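Long-range contacts in probable mannosyltransferase KTR4 (Saccharomyces cerevisiae, PDB 5A07), which is probably a glycosyltransferase of the GT-A fold and holds guanosine-5'-diphosphate and a manganese ion in its pocket: residues Val93-Pro98 with Asn131-Tyr136; Thr139-Glu144 with Tyr217-Leu222; Glu203-Met208 with Tyr349-Asp354; Asn288-Phe293 with Asp367-His372. All blocks are in the same frame, centred on the assembly; numbering follows the deposited sequence.

Two of the four contacts, 2 and 3, touch guanosine-5'-diphosphate, and the other two tie outer loops to this GT-A fold. In contact 2, Asn142 and Asp143 take the guanine, while in contact 3 Ser204, Tyr205 and Met208 run along the ligand from base to diphosphate. Their centres are about 18 Å apart, and their segments alternate along the chain. Contact 1 lies at the surface, about 36 Å from contact 3 between centres and across the middle of the chain from it; its segment 131-136 leads into the strand used by contact 2. Contact 4, about 29 Å from contact 2 between centres, reaches the same mixed sheet by another strand.

Contact 1. Residues Val93-Pro98 with Asn131-Tyr136; sequences VRSGDP and NKNFGY
The backbone carbonyl of Asn133 is gripped twice from the 93-98 loop. The hydroxyl of Ser95 donates to it directly, OG to Asn133 O 2.8 Å, lying in the carbonyl plane on a lone pair. A water gives the second grip: it accepts from Gly96 N and donates to Asn133 O at 2.9 Å. With OG anti to the backbone N (chi1 -174°), Ser95 turns its hydroxyl toward the other loop, where it also brushes Asn133 CB.

Beside this polar pair, Phe134 brings the far end of its ring against backbone. Its CZ lies 3.6 Å from Ser95 N, and CE1 meets Val93 O at 3.8 Å, the backbone approaching the ring obliquely. The loop that receives the ring is itself a type II beta turn from Arg94 to Asp97, closed by Asp97 N to Arg94 O and braced by Arg94 N to Asp97 OD2 at 2.9 Å. Gly96 takes the positive phi of such a turn.

The guanidinium of Arg94 forms a salt bridge with Glu86, and Phe134 stacks on Tyr130 of helix 116-131. The contact thus joins two surface loops, one leading into strand 105-110 and the other running from helix 116-131 to strand 138-142.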
# COMPACT_ATOMS: atom_id res chain seq x y z
N VAL B 93 -11.43 20.49 -0.22
CA VAL B 93 -12.70 20.57 -0.91
C VAL B 93 -13.74 19.91 -0.01
O VAL B 93 -13.64 18.73 0.35
CB VAL B 93 -12.63 19.85 -2.25
CG1 VAL B 93 -14.00 19.70 -2.90
CG2 VAL B 93 -11.61 20.55 -3.17
N ARG B 94 -14.72 20.68 0.40
CA ARG B 94 -15.76 20.22 1.33
C ARG B 94 -16.96 19.63 0.58
O ARG B 94 -17.16 19.89 -0.60
CB ARG B 94 -16.27 21.40 2.20
CG ARG B 94 -15.21 22.15 2.98
CD ARG B 94 -14.46 21.20 3.87
NE ARG B 94 -13.44 21.86 4.68
CZ ARG B 94 -12.70 21.24 5.59
NH1 ARG B 94 -12.85 19.92 5.77
NH2 ARG B 94 -11.82 21.91 6.31
N SER B 95 -17.77 18.88 1.32
CA SER B 95 -18.94 18.22 0.79
C SER B 95 -19.79 19.30 0.16
O SER B 95 -19.99 20.31 0.80
CB SER B 95 -19.73 17.67 1.95
OG SER B 95 -20.80 16.90 1.43
N GLY B 96 -20.29 19.13 -1.06
CA GLY B 96 -21.13 20.23 -1.60
C GLY B 96 -20.41 21.47 -2.15
O GLY B 96 -21.02 22.29 -2.78
N ASP B 97 -19.11 21.61 -1.95
CA ASP B 97 -18.35 22.51 -2.81
C ASP B 97 -18.45 22.07 -4.28
O ASP B 97 -18.62 20.89 -4.56
CB ASP B 97 -16.88 22.50 -2.42
CG ASP B 97 -16.59 23.22 -1.11
OD1 ASP B 97 -17.53 23.79 -0.50
OD2 ASP B 97 -15.37 23.27 -0.71
N PRO B 98 -18.29 22.99 -5.24
CA PRO B 98 -18.35 22.61 -6.66
C PRO B 98 -17.41 21.49 -7.09
O PRO B 98 -17.79 20.69 -7.92
CB PRO B 98 -17.94 23.89 -7.42
CG PRO B 98 -18.08 25.01 -6.44
CD PRO B 98 -18.10 24.44 -5.03
N ASN B 131 -17.63 8.40 2.43
CA ASN B 131 -18.20 8.48 1.11
C ASN B 131 -19.66 8.92 1.02
O ASN B 131 -20.08 9.35 -0.01
CB ASN B 131 -17.98 7.17 0.33
CG ASN B 131 -17.95 7.40 -1.20
OD1 ASN B 131 -17.52 8.43 -1.69
ND2 ASN B 131 -18.53 6.44 -1.94
N LYS B 132 -20.42 8.87 2.12
CA LYS B 132 -21.80 9.31 2.08
C LYS B 132 -21.84 10.79 1.80
O LYS B 132 -22.83 11.27 1.29
CB LYS B 132 -22.53 9.01 3.39
CG LYS B 132 -22.11 9.92 4.55
CD LYS B 132 -22.80 9.51 5.84
CE LYS B 132 -22.37 10.40 6.99
NZ LYS B 132 -23.05 9.87 8.21
N ASN B 133 -20.75 11.51 2.06
CA ASN B 133 -20.73 12.93 1.78
C ASN B 133 -20.08 13.35 0.48
O ASN B 133 -20.08 14.53 0.14
CB ASN B 133 -20.05 13.67 2.96
CG ASN B 133 -20.85 13.61 4.19
OD1 ASN B 133 -22.06 13.68 4.12
ND2 ASN B 133 -20.24 13.33 5.29
N PHE B 134 -19.52 12.40 -0.26
CA PHE B 134 -18.82 12.68 -1.49
C PHE B 134 -19.30 11.88 -2.69
O PHE B 134 -19.21 12.33 -3.78
CB PHE B 134 -17.31 12.56 -1.26
CG PHE B 134 -16.81 13.61 -0.37
CD1 PHE B 134 -16.52 14.87 -0.87
CD2 PHE B 134 -16.64 13.39 0.98
CE1 PHE B 134 -16.13 15.91 -0.04
CE2 PHE B 134 -16.26 14.43 1.81
CZ PHE B 134 -15.98 15.70 1.32
N GLY B 135 -19.75 10.64 -2.48
CA GLY B 135 -20.45 9.84 -3.48
C GLY B 135 -19.65 9.32 -4.62
O GLY B 135 -20.17 9.15 -5.70
N TYR B 136 -18.37 9.01 -4.40
CA TYR B 136 -17.56 8.36 -5.42
C TYR B 136 -18.15 6.99 -5.71
O TYR B 136 -18.65 6.27 -4.81
CB TYR B 136 -16.06 8.30 -5.00
CG TYR B 136 -15.42 9.69 -5.23
CD1 TYR B 136 -15.02 10.08 -6.50
CD2 TYR B 136 -15.28 10.62 -4.21
CE1 TYR B 136 -14.51 11.35 -6.76
CE2 TYR B 136 -14.79 11.90 -4.46
CZ TYR B 136 -14.44 12.26 -5.75
OH TYR B 136 -13.94 13.48 -6.00
O HOH W 1 -20.43 16.35 -2.14

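Contact 2. Residues Thr139-Glu144 with Tyr217-Leu222; sequences TFLNDE and YHHPLL. With GDP (guanosine-5'-diphosphate), chain F.
The side chains of Leu141 and His219 run antiparallel past one another, and the leucine sets a methyl squarely over the imidazole. CD2 of Leu141 stands 3.6 Å from the ring centroid of His219 and only 5° off the ring normal, a well-centred CH-pi contact. The other methyl, CD1, lies 4.1 Å from His219 CB. Pro220 CD covers the opposite face of the imidazole, nearer its rim.

The ring is also held at its nitrogens. Leu221 N donates to His219 ND1 along a nearly straight bond of 3.1 Å, tilted 17° from the ring plane, and NE2 is bonded to the carbonyl of Thr168. These two bonds fix the rotation of the imidazole and hence the face offered to Leu141.

Two residues earlier on the strand, Thr139 crosses Leu222 obliquely, CG2 to CD2 4.1 Å. With OG1 beside the backbone N (chi1 -60°), where it is bonded to Thr106 on the adjacent strand, the methyl CG2 is left anti to that N and faces Leu222.

At the strand's C-terminal end, Asn142 OD1 closes an Asx turn with Glu144 N and accepts from N2 of guanosine-5'-diphosphate at 2.9 Å; the next residue's Asp143 OD1 takes N1 at 2.7 Å. A parallel strand packed against a loop, with its C-terminal end reading the guanine edge, fits the Rossmann-like nucleotide-binding half of a GT-A fold.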
# COMPACT_ATOMS: atom_id res chain seq x y z
N THR B 139 -16.21 0.28 -7.90
CA THR B 139 -15.89 -0.67 -8.91
C THR B 139 -15.50 -1.97 -8.26
O THR B 139 -14.61 -1.99 -7.37
CB THR B 139 -14.72 -0.20 -9.79
OG1 THR B 139 -15.04 1.04 -10.44
CG2 THR B 139 -14.42 -1.21 -10.90
N PHE B 140 -16.16 -3.07 -8.67
CA PHE B 140 -15.83 -4.36 -8.18
C PHE B 140 -15.27 -5.26 -9.30
O PHE B 140 -15.87 -5.32 -10.39
CB PHE B 140 -17.05 -5.07 -7.62
CG PHE B 140 -17.68 -4.35 -6.48
CD1 PHE B 140 -18.58 -3.33 -6.70
CD2 PHE B 140 -17.30 -4.63 -5.20
CE1 PHE B 140 -19.16 -2.64 -5.68
CE2 PHE B 140 -17.88 -3.93 -4.16
CZ PHE B 140 -18.79 -2.97 -4.37
N LEU B 141 -14.21 -5.98 -9.01
CA LEU B 141 -13.59 -6.90 -9.95
C LEU B 141 -13.43 -8.23 -9.38
O LEU B 141 -13.22 -8.38 -8.19
CB LEU B 141 -12.20 -6.40 -10.40
CG LEU B 141 -12.10 -5.01 -11.02
CD1 LEU B 141 -10.64 -4.55 -11.35
CD2 LEU B 141 -13.01 -4.91 -12.26
N ASN B 142 -13.54 -9.28 -10.23
CA ASN B 142 -13.42 -10.64 -9.79
C ASN B 142 -12.85 -11.50 -10.94
O ASN B 142 -13.09 -11.17 -12.10
CB ASN B 142 -14.85 -11.08 -9.39
CG ASN B 142 -14.94 -12.47 -8.73
OD1 ASN B 142 -13.98 -13.24 -8.59
ND2 ASN B 142 -16.16 -12.77 -8.30
N ASP B 143 -12.15 -12.57 -10.61
CA ASP B 143 -11.68 -13.51 -11.64
C ASP B 143 -12.82 -14.42 -12.14
O ASP B 143 -12.67 -15.02 -13.19
CB ASP B 143 -10.52 -14.38 -11.14
CG ASP B 143 -10.84 -15.17 -9.90
OD1 ASP B 143 -11.29 -14.60 -8.87
OD2 ASP B 143 -10.60 -16.38 -9.87
N GLU B 144 -13.91 -14.54 -11.37
CA GLU B 144 -15.15 -15.23 -11.79
C GLU B 144 -16.16 -14.17 -11.98
O GLU B 144 -15.97 -13.06 -11.50
CB GLU B 144 -15.63 -16.12 -10.68
CG GLU B 144 -14.75 -17.29 -10.37
CD GLU B 144 -15.38 -18.09 -9.24
OE1 GLU B 144 -16.36 -17.58 -8.61
OE2 GLU B 144 -14.93 -19.23 -8.97
N TYR B 217 -4.95 -1.95 -13.07
CA TYR B 217 -5.19 -0.62 -13.66
C TYR B 217 -5.37 -0.66 -15.19
O TYR B 217 -5.76 0.33 -15.77
CB TYR B 217 -4.05 0.37 -13.34
CG TYR B 217 -2.66 -0.20 -13.53
CD1 TYR B 217 -2.04 -0.95 -12.53
CD2 TYR B 217 -1.93 0.07 -14.70
CE1 TYR B 217 -0.78 -1.48 -12.73
CE2 TYR B 217 -0.65 -0.41 -14.89
CZ TYR B 217 -0.07 -1.18 -13.93
OH TYR B 217 1.19 -1.66 -14.09
N HIS B 218 -5.14 -1.81 -15.78
CA HIS B 218 -5.48 -2.03 -17.19
C HIS B 218 -6.88 -2.61 -17.38
O HIS B 218 -7.26 -2.84 -18.49
CB HIS B 218 -4.52 -3.05 -17.79
CG HIS B 218 -3.14 -2.52 -17.93
ND1 HIS B 218 -2.90 -1.36 -18.63
CD2 HIS B 218 -1.95 -2.96 -17.47
CE1 HIS B 218 -1.62 -1.07 -18.54
NE2 HIS B 218 -1.02 -2.04 -17.89
N HIS B 219 -7.62 -2.91 -16.33
CA HIS B 219 -8.95 -3.44 -16.56
C HIS B 219 -9.79 -2.39 -17.26
O HIS B 219 -9.74 -1.20 -16.94
CB HIS B 219 -9.62 -3.89 -15.27
CG HIS B 219 -10.87 -4.68 -15.50
ND1 HIS B 219 -12.07 -4.08 -15.80
CD2 HIS B 219 -11.11 -6.01 -15.50
CE1 HIS B 219 -12.99 -5.00 -15.97
NE2 HIS B 219 -12.44 -6.18 -15.78
N PRO B 220 -10.59 -2.80 -18.27
CA PRO B 220 -11.39 -1.81 -18.98
C PRO B 220 -12.23 -0.84 -18.14
O PRO B 220 -12.38 0.31 -18.50
CB PRO B 220 -12.33 -2.68 -19.87
CG PRO B 220 -11.59 -3.89 -20.08
CD PRO B 220 -10.78 -4.16 -18.82
N LEU B 221 -12.79 -1.30 -17.01
CA LEU B 221 -13.64 -0.42 -16.23
C LEU B 221 -12.86 0.71 -15.59
O LEU B 221 -13.47 1.74 -15.21
CB LEU B 221 -14.42 -1.19 -15.18
CG LEU B 221 -15.50 -2.11 -15.72
CD1 LEU B 221 -16.08 -2.87 -14.53
CD2 LEU B 221 -16.59 -1.30 -16.41
N LEU B 222 -11.54 0.51 -15.47
CA LEU B 222 -10.70 1.49 -14.78
C LEU B 222 -10.04 2.47 -15.75
O LEU B 222 -9.33 3.38 -15.33
CB LEU B 222 -9.65 0.73 -13.95
CG LEU B 222 -10.23 0.03 -12.69
CD1 LEU B 222 -9.06 -0.45 -11.86
CD2 LEU B 222 -11.06 0.90 -11.81
PB GDP F . -4.39 -10.58 2.61
O1B GDP F . -4.51 -11.62 3.67
O2B GDP F . -3.15 -10.42 1.94
O3B GDP F . -5.08 -9.32 2.99
O3A GDP F . -5.21 -11.31 1.42
PA GDP F . -6.74 -11.27 1.00
O1A GDP F . -7.35 -12.60 0.88
O2A GDP F . -7.58 -10.28 1.69
O5' GDP F . -6.59 -10.79 -0.50
C5' GDP F . -6.37 -9.46 -1.00
C4' GDP F . -7.54 -8.91 -1.79
O4' GDP F . -7.69 -9.73 -2.96
C3' GDP F . -8.87 -8.93 -1.05
O3' GDP F . -9.69 -7.84 -1.54
C2' GDP F . -9.46 -10.30 -1.45
O2' GDP F . -10.88 -10.30 -1.44
C1' GDP F . -8.97 -10.40 -2.85
N9 GDP F . -8.71 -11.78 -3.31
C8 GDP F . -7.81 -12.69 -2.84
N7 GDP F . -7.88 -13.84 -3.62
C5 GDP F . -8.82 -13.62 -4.58
C6 GDP F . -9.35 -14.41 -5.71
O6 GDP F . -8.83 -15.57 -5.83
N1 GDP F . -10.31 -13.87 -6.46
C2 GDP F . -10.84 -12.61 -6.20
N2 GDP F . -11.80 -12.13 -6.98
N3 GDP F . -10.38 -11.84 -5.17
C4 GDP F . -9.36 -12.27 -4.40

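Contact 3. Residues Glu203-Met208 with Tyr349-Asp354; sequences ESYHNM and YERWGD. With GDP (guanosine-5'-diphosphate), chain F.
One wall of the nucleotide pocket in this GT-A fold is built from helix 203-214, which the 349-354 loop backs. Tyr205 links the two: its OH donates to O2B of guanosine-5'-diphosphate at 2.7 Å, and ring atom CE2 sits over one face of the Arg351 guanidinium, 3.8 Å from NE. Ring and guanidinium planes stand 58° apart. Arg351 gets there by kinking twice along its chain (chi3 59°), its NH1 bonded to the carbonyl of Gln198, while Tyr199 stacks on Tyr205.

One residue on, His206 crosses Arg351 at about a right angle. Arg351 CG lies over the imidazole face, 4.0 Å from its centroid, as a CH-pi contact, and Glu350 O approaches CE1 at the ring edge, 3.2 Å away. Both nitrogens have backbone partners outside the two segments, ND1 with Phe347 O and NE2 with Ala200 O, which would hold the ring against turning.

Met208 works on the ligand side. Its chain leaves with CG anti to the backbone N (chi1 180°), then bends to bring CE over a face of the Tyr205 ring. Along the same side chain, CG touches the ribose at O4', 3.4 Å away.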
# COMPACT_ATOMS: atom_id res chain seq x y z
N GLU B 203 -2.65 -21.04 -5.23
CA GLU B 203 -2.34 -20.48 -6.50
C GLU B 203 -3.07 -19.15 -6.74
O GLU B 203 -2.54 -18.24 -7.36
CB GLU B 203 -2.65 -21.48 -7.61
CG GLU B 203 -2.24 -20.98 -8.99
CD GLU B 203 -2.39 -22.05 -10.08
OE1 GLU B 203 -2.61 -23.22 -9.73
OE2 GLU B 203 -2.31 -21.70 -11.27
N SER B 204 -4.33 -19.07 -6.30
CA SER B 204 -5.15 -17.85 -6.49
C SER B 204 -4.42 -16.61 -5.83
O SER B 204 -4.61 -15.49 -6.28
CB SER B 204 -6.51 -18.05 -5.91
OG SER B 204 -6.42 -18.30 -4.53
N TYR B 205 -3.68 -16.86 -4.77
CA TYR B 205 -3.05 -15.78 -3.99
C TYR B 205 -1.89 -15.22 -4.77
O TYR B 205 -1.71 -13.99 -4.86
CB TYR B 205 -2.62 -16.27 -2.62
CG TYR B 205 -2.23 -15.10 -1.73
CD1 TYR B 205 -3.21 -14.42 -1.03
CD2 TYR B 205 -0.91 -14.67 -1.62
CE1 TYR B 205 -2.88 -13.33 -0.20
CE2 TYR B 205 -0.56 -13.55 -0.81
CZ TYR B 205 -1.55 -12.91 -0.12
OH TYR B 205 -1.29 -11.85 0.70
N HIS B 206 -1.11 -16.12 -5.36
CA HIS B 206 -0.11 -15.71 -6.32
C HIS B 206 -0.71 -14.87 -7.45
O HIS B 206 -0.20 -13.82 -7.83
CB HIS B 206 0.60 -16.95 -6.88
CG HIS B 206 1.44 -17.69 -5.90
ND1 HIS B 206 2.82 -17.59 -5.89
CD2 HIS B 206 1.12 -18.57 -4.90
CE1 HIS B 206 3.31 -18.41 -4.96
NE2 HIS B 206 2.31 -19.01 -4.34
N ASN B 207 -1.81 -15.33 -8.02
CA ASN B 207 -2.45 -14.62 -9.11
C ASN B 207 -2.91 -13.26 -8.63
O ASN B 207 -2.83 -12.33 -9.39
CB ASN B 207 -3.69 -15.38 -9.64
CG ASN B 207 -3.30 -16.69 -10.35
OD1 ASN B 207 -2.14 -16.91 -10.75
ND2 ASN B 207 -4.27 -17.53 -10.53
N MET B 208 -3.47 -13.19 -7.43
CA MET B 208 -3.93 -11.91 -6.89
C MET B 208 -2.78 -10.90 -6.74
O MET B 208 -2.89 -9.75 -7.14
CB MET B 208 -4.61 -12.14 -5.59
CG MET B 208 -5.14 -10.85 -4.92
SD MET B 208 -3.88 -9.99 -3.91
CE MET B 208 -3.43 -11.12 -2.60
N TYR B 349 7.50 -18.43 -8.54
CA TYR B 349 8.62 -19.17 -7.94
C TYR B 349 8.97 -18.72 -6.54
O TYR B 349 9.57 -19.51 -5.72
CB TYR B 349 9.85 -19.01 -8.83
CG TYR B 349 9.64 -19.55 -10.25
CD1 TYR B 349 8.99 -20.79 -10.49
CD2 TYR B 349 10.08 -18.83 -11.37
CE1 TYR B 349 8.79 -21.28 -11.80
CE2 TYR B 349 9.89 -19.32 -12.65
CZ TYR B 349 9.25 -20.54 -12.86
OH TYR B 349 9.08 -20.98 -14.14
N GLU B 350 8.57 -17.47 -6.21
CA GLU B 350 8.61 -17.02 -4.85
C GLU B 350 7.17 -16.60 -4.52
O GLU B 350 6.24 -17.10 -5.15
CB GLU B 350 9.66 -15.92 -4.77
CG GLU B 350 11.07 -16.46 -5.07
CD GLU B 350 12.20 -15.42 -5.05
OE1 GLU B 350 12.08 -14.27 -4.47
OE2 GLU B 350 13.22 -15.73 -5.67
N ARG B 351 6.95 -15.72 -3.54
CA ARG B 351 5.57 -15.34 -3.20
C ARG B 351 5.55 -13.82 -3.12
O ARG B 351 5.16 -13.22 -2.10
CB ARG B 351 5.06 -16.04 -1.91
CG ARG B 351 3.49 -16.27 -1.94
CD ARG B 351 2.82 -15.90 -0.64
NE ARG B 351 3.10 -14.48 -0.39
CZ ARG B 351 2.92 -13.84 0.77
NH1 ARG B 351 2.40 -14.45 1.78
NH2 ARG B 351 3.25 -12.53 0.88
N TRP B 352 5.97 -13.17 -4.18
CA TRP B 352 6.11 -11.75 -4.13
C TRP B 352 4.72 -11.08 -3.99
O TRP B 352 3.87 -11.25 -4.87
CB TRP B 352 6.77 -11.24 -5.40
CG TRP B 352 8.20 -11.62 -5.62
CD1 TRP B 352 9.02 -12.21 -4.74
CD2 TRP B 352 8.95 -11.45 -6.83
NE1 TRP B 352 10.25 -12.38 -5.30
CE2 TRP B 352 10.23 -11.94 -6.60
CE3 TRP B 352 8.66 -10.92 -8.09
CZ2 TRP B 352 11.24 -11.93 -7.57
CZ3 TRP B 352 9.67 -10.93 -9.08
CH2 TRP B 352 10.93 -11.42 -8.79
N GLY B 353 4.51 -10.30 -2.93
CA GLY B 353 3.28 -9.54 -2.72
C GLY B 353 3.21 -8.27 -3.52
O GLY B 353 4.24 -7.67 -3.89
N ASP B 354 2.00 -7.83 -3.79
CA ASP B 354 1.80 -6.53 -4.43
C ASP B 354 2.39 -5.37 -3.59
O ASP B 354 2.83 -4.38 -4.13
CB ASP B 354 0.39 -6.27 -4.83
CG ASP B 354 -0.58 -6.24 -3.63
OD1 ASP B 354 -0.97 -7.28 -3.12
OD2 ASP B 354 -0.94 -5.12 -3.24
PB GDP F . -4.39 -10.58 2.61
O1B GDP F . -4.51 -11.62 3.67
O2B GDP F . -3.15 -10.42 1.94
O3B GDP F . -5.08 -9.32 2.99
O3A GDP F . -5.21 -11.31 1.42
PA GDP F . -6.74 -11.27 1.00
O1A GDP F . -7.35 -12.60 0.88
O2A GDP F . -7.58 -10.28 1.69
O5' GDP F . -6.59 -10.79 -0.50
C5' GDP F . -6.37 -9.46 -1.00
C4' GDP F . -7.54 -8.91 -1.79
O4' GDP F . -7.69 -9.73 -2.96
C3' GDP F . -8.87 -8.93 -1.05
O3' GDP F . -9.69 -7.84 -1.54
C2' GDP F . -9.46 -10.30 -1.45
O2' GDP F . -10.88 -10.30 -1.44
C1' GDP F . -8.97 -10.40 -2.85
N9 GDP F . -8.71 -11.78 -3.31
C8 GDP F . -7.81 -12.69 -2.84
N7 GDP F . -7.88 -13.84 -3.62
C5 GDP F . -8.82 -13.62 -4.58
C6 GDP F . -9.35 -14.41 -5.71
O6 GDP F . -8.83 -15.57 -5.83
N1 GDP F . -10.31 -13.87 -6.46
C2 GDP F . -10.84 -12.61 -6.20
N2 GDP F . -11.80 -12.13 -6.98
N3 GDP F . -10.38 -11.84 -5.17
C4 GDP F . -9.36 -12.27 -4.40

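Contact 4. Residues Asn288-Phe293 with Asp367-His372; sequences NVNGAF and DKSSIH
Of the hydrogen bonds, one runs directly between the backbones: Lys368 N donates to Asn290 O at 2.9 Å, nearly straight at 172°, from above the carbonyl plane. Others shape each side. Asn288 OD1 accepts from Asn290 N in an Asx turn, inside a type I beta turn from Asn288 to Gly291. Asp367 OD1 closes a second Asx turn with Ser369 N and also takes Ser369 OG at 2.7 Å, both donors coming from the same face of the carboxylate.

Two waters add bridges. One donates to Asn288 OD1 and to Asp367 OD2, at 2.8 Å from the latter; the other joins Gly291 O to Lys368 NZ.

Van der Waals contacts complete the interface. The amide of Asn288 lies against the Asp367 backbone, OD1 to CA 3.4 Å. Lys368 CG, set between its backbone N and carbonyl carbon (chi1 71°), lays the chain across Asn290 O at 3.3 Å, and an apolar pair, Lys368 CB and Ala292 CB, meets at 4.0 Å.

Ala292 also rests on Ala363 of helix 354-365 and Trp421 of helix 418-425. Paired Asx turns joined by a backbone bond fasten the loop before helix 293-297 to the 3-10 turn that leads from helix 354-365 into strand 371-373 of the mixed GT-A sheet.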
# COMPACT_ATOMS: atom_id res chain seq x y z
N ASN B 288 14.41 8.38 -9.19
CA ASN B 288 14.14 9.75 -8.76
C ASN B 288 15.14 10.17 -7.73
O ASN B 288 15.44 9.39 -6.81
CB ASN B 288 12.73 9.91 -8.17
CG ASN B 288 12.36 11.34 -7.93
OD1 ASN B 288 12.75 11.95 -6.96
ND2 ASN B 288 11.62 11.88 -8.83
N VAL B 289 15.70 11.37 -7.86
CA VAL B 289 16.81 11.76 -6.98
C VAL B 289 16.32 11.99 -5.55
O VAL B 289 17.11 11.97 -4.64
CB VAL B 289 17.61 13.01 -7.48
CG1 VAL B 289 18.19 12.71 -8.87
CG2 VAL B 289 16.74 14.25 -7.56
N ASN B 290 15.03 12.21 -5.38
CA ASN B 290 14.43 12.29 -4.07
C ASN B 290 13.65 11.02 -3.64
O ASN B 290 12.68 11.13 -2.87
CB ASN B 290 13.51 13.53 -3.93
CG ASN B 290 13.35 13.98 -2.46
OD1 ASN B 290 12.26 14.50 -1.94
ND2 ASN B 290 14.41 13.77 -1.73
N GLY B 291 14.08 9.86 -4.11
CA GLY B 291 13.48 8.59 -3.74
C GLY B 291 13.68 8.24 -2.27
O GLY B 291 14.58 8.76 -1.56
N ALA B 292 12.84 7.32 -1.80
CA ALA B 292 12.87 6.95 -0.40
C ALA B 292 13.94 5.94 -0.10
O ALA B 292 13.68 4.85 0.35
CB ALA B 292 11.50 6.45 0.03
N PHE B 293 15.21 6.29 -0.35
CA PHE B 293 16.27 5.31 -0.31
C PHE B 293 16.65 4.83 1.07
O PHE B 293 16.91 3.67 1.25
CB PHE B 293 17.53 5.86 -1.02
CG PHE B 293 17.24 6.31 -2.42
CD1 PHE B 293 16.73 5.45 -3.36
CD2 PHE B 293 17.50 7.62 -2.79
CE1 PHE B 293 16.46 5.88 -4.66
CE2 PHE B 293 17.25 8.03 -4.09
CZ PHE B 293 16.69 7.16 -5.02
N ASP B 367 9.45 10.83 -6.23
CA ASP B 367 9.88 11.71 -5.20
C ASP B 367 9.11 11.38 -3.92
O ASP B 367 7.89 11.44 -3.89
CB ASP B 367 9.51 13.16 -5.58
CG ASP B 367 10.04 14.18 -4.59
OD1 ASP B 367 10.08 13.97 -3.34
OD2 ASP B 367 10.43 15.28 -5.04
N LYS B 368 9.82 11.10 -2.84
CA LYS B 368 9.18 10.64 -1.64
C LYS B 368 8.20 11.66 -0.99
O LYS B 368 7.31 11.25 -0.19
CB LYS B 368 10.20 10.17 -0.63
CG LYS B 368 11.02 11.30 -0.02
CD LYS B 368 12.26 10.67 0.57
CE LYS B 368 12.88 11.53 1.64
NZ LYS B 368 13.65 12.53 1.02
N SER B 369 8.33 12.95 -1.30
CA SER B 369 7.43 13.99 -0.78
C SER B 369 6.06 13.99 -1.51
O SER B 369 5.15 14.67 -1.07
CB SER B 369 8.09 15.37 -0.86
OG SER B 369 8.29 15.72 -2.23
N SER B 370 5.93 13.18 -2.56
CA SER B 370 4.68 12.96 -3.24
C SER B 370 3.84 11.78 -2.66
O SER B 370 2.79 11.49 -3.22
CB SER B 370 4.85 12.77 -4.78
OG SER B 370 5.47 11.53 -5.11
N ILE B 371 4.36 11.11 -1.63
CA ILE B 371 3.75 9.92 -1.02
C ILE B 371 3.25 10.38 0.37
O ILE B 371 4.05 10.89 1.21
CB ILE B 371 4.74 8.77 -0.91
CG1 ILE B 371 5.24 8.35 -2.32
CG2 ILE B 371 4.12 7.64 -0.15
CD1 ILE B 371 6.33 7.36 -2.28
N HIS B 372 1.94 10.37 0.56
CA HIS B 372 1.29 11.00 1.69
C HIS B 372 0.90 9.93 2.72
O HIS B 372 0.14 8.99 2.37
CB HIS B 372 0.05 11.75 1.24
CG HIS B 372 -0.68 12.44 2.33
ND1 HIS B 372 -0.23 13.61 2.91
CD2 HIS B 372 -1.83 12.14 2.97
CE1 HIS B 372 -1.05 13.99 3.87
NE2 HIS B 372 -2.05 13.12 3.92
O HOH W 2 12.56 14.96 -6.87
O HOH W 3 15.76 11.07 -0.81